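PDB 5GSZ: kinesin-like protein KIF19, which walks toward microtubule plus ends and depolymerizes microtubules at ciliary tips, thereby regulating the length of motile cilia. Local coordinates for residues 129-132 with 133-137. Residues are numbered along the deposited sequence; the frame is centred on the assembly and turned at random.
Sequences NDLF and RAIEE
Arg133 reaches back along the helix toward Asp130 and Asn129, three and four residues earlier. Its chain runs extended from CG to NE, and CG stands anti to the carbonyl carbon (chi1 -73°), which carries the guanidinium toward the preceding turn. There Arg133 NH1 makes a weak, bent salt bridge of 3.5 Å to Asp130 OD1, which lies at the guanidinium edge, although the carboxylate is turned steeply, 72° from the guanidinium plane. The firmer hold on Asp130 lies outside: its OD2 is hydrogen-bonded to Tyr81 and salt-bridged to Lys86. The amide of Asn129 approaches the same guanidinium obliquely, its plane inclined by 28°, with OD1 close to NH1 but poorly angled for a hydrogen bond.

Another side of the helix is apolar. Leu131 and Ile135 run alongside each other in the same direction, Leu131 CD2 against Ile135 CD1 at 3.5 Å. That same CD1 sits near the plane of the Phe132 ring, at its edge, 4.4 Å from Phe132 CD1. Ile135 and Phe132 rest on Val146 of strand 142-154, while Ala134 packs on Ile89 and Ile93 of helix 89-93. Backbone bonds such as Arg133 N to Asn129 O (3.2 Å) join the turns. This is the C-terminal half of amphipathic helix 123-136, laid against the central mixed sheet of the kinesin motor domain, away from the nucleotide pocket.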
loop_
_atom_site.group_PDB
_atom_site.type_symbol
_atom_site.label_atom_id
_atom_site.label_comp_id
_atom_site.label_asym_id
_atom_site.label_seq_id
_atom_site.Cartn_x
_atom_site.Cartn_y
_atom_site.Cartn_z
ATOM N N ASN A 129 16.083 4.636 2.713
ATOM C CA ASN A 129 17.464 4.925 2.371
ATOM C C ASN A 129 17.625 6.349 1.855
ATOM O O ASN A 129 18.472 7.105 2.336
ATOM C CB ASN A 129 17.922 3.904 1.345
ATOM C CG ASN A 129 19.356 3.554 1.494
ATOM O OD1 ASN A 129 20.253 4.372 1.243
ATOM N ND2 ASN A 129 19.597 2.350 1.980
ATOM N N ASP A 130 16.816 6.734 0.879
ATOM C CA ASP A 130 16.839 8.118 0.442
ATOM C C ASP A 130 16.367 9.066 1.532
ATOM O O ASP A 130 16.589 10.281 1.443
ATOM C CB ASP A 130 15.967 8.289 -0.793
ATOM C CG ASP A 130 16.674 7.911 -2.050
ATOM O OD1 ASP A 130 17.908 7.692 -1.981
ATOM O OD2 ASP A 130 15.998 7.872 -3.099
ATOM N N LEU A 131 15.707 8.537 2.549
ATOM C CA LEU A 131 15.259 9.386 3.631
ATOM C C LEU A 131 16.446 9.840 4.470
ATOM O O LEU A 131 16.586 11.028 4.778
ATOM C CB LEU A 131 14.231 8.620 4.452
ATOM C CG LEU A 131 13.301 9.463 5.290
ATOM C CD1 LEU A 131 11.926 8.818 5.283
ATOM C CD2 LEU A 131 13.864 9.529 6.694
ATOM N N PHE A 132 17.343 8.902 4.796
ATOM C CA PHE A 132 18.524 9.204 5.597
ATOM C C PHE A 132 19.570 10.003 4.824
ATOM O O PHE A 132 20.341 10.750 5.432
ATOM C CB PHE A 132 19.130 7.905 6.114
ATOM C CG PHE A 132 18.193 7.112 6.966
ATOM C CD1 PHE A 132 17.230 7.750 7.736
ATOM C CD2 PHE A 132 18.250 5.727 6.984
ATOM C CE1 PHE A 132 16.358 7.024 8.526
ATOM C CE2 PHE A 132 17.377 4.996 7.753
ATOM C CZ PHE A 132 16.432 5.644 8.524
ATOM N N ARG A 133 19.632 9.859 3.503
ATOM C CA ARG A 133 20.487 10.745 2.718
ATOM C C ARG A 133 19.951 12.171 2.721
ATOM O O ARG A 133 20.675 13.120 3.046
ATOM C CB ARG A 133 20.610 10.233 1.284
ATOM C CG ARG A 133 21.476 9.009 1.139
ATOM C CD ARG A 133 21.779 8.745 -0.316
ATOM N NE ARG A 133 22.587 7.545 -0.440
ATOM C CZ ARG A 133 22.087 6.332 -0.632
ATOM N NH1 ARG A 133 20.769 6.166 -0.749
ATOM N NH2 ARG A 133 22.907 5.289 -0.725
ATOM N N ALA A 134 18.685 12.339 2.332
ATOM C CA ALA A 134 18.039 13.643 2.381
ATOM C C ALA A 134 18.169 14.290 3.752
ATOM O O ALA A 134 18.271 15.520 3.854
ATOM C CB ALA A 134 16.563 13.501 2.008
ATOM N N ILE A 135 18.177 13.486 4.815
ATOM C CA ILE A 135 18.306 14.048 6.152
ATOM C C ILE A 135 19.717 14.573 6.384
ATOM O O ILE A 135 19.900 15.638 6.986
ATOM C CB ILE A 135 17.893 13.014 7.216
ATOM C CG1 ILE A 135 16.368 12.950 7.309
ATOM C CG2 ILE A 135 18.487 13.347 8.570
ATOM C CD1 ILE A 135 15.883 11.947 8.285
ATOM N N GLU A 136 20.739 13.862 5.894
ATOM C CA GLU A 136 22.095 14.349 6.123
ATOM C C GLU A 136 22.465 15.483 5.164
ATOM O O GLU A 136 23.199 16.402 5.553
ATOM C CB GLU A 136 23.108 13.201 6.043
ATOM C CG GLU A 136 24.499 13.626 6.502
ATOM C CD GLU A 136 24.602 13.896 8.023
ATOM O OE1 GLU A 136 24.178 13.034 8.840
ATOM O OE2 GLU A 136 25.100 14.991 8.396
ATOM N N GLU A 137 21.943 15.474 3.936
ATOM C CA GLU A 137 22.222 16.601 3.055
ATOM C C GLU A 137 21.592 17.892 3.549
ATOM O O GLU A 137 21.880 18.947 2.984
ATOM C CB GLU A 137 21.744 16.308 1.628
#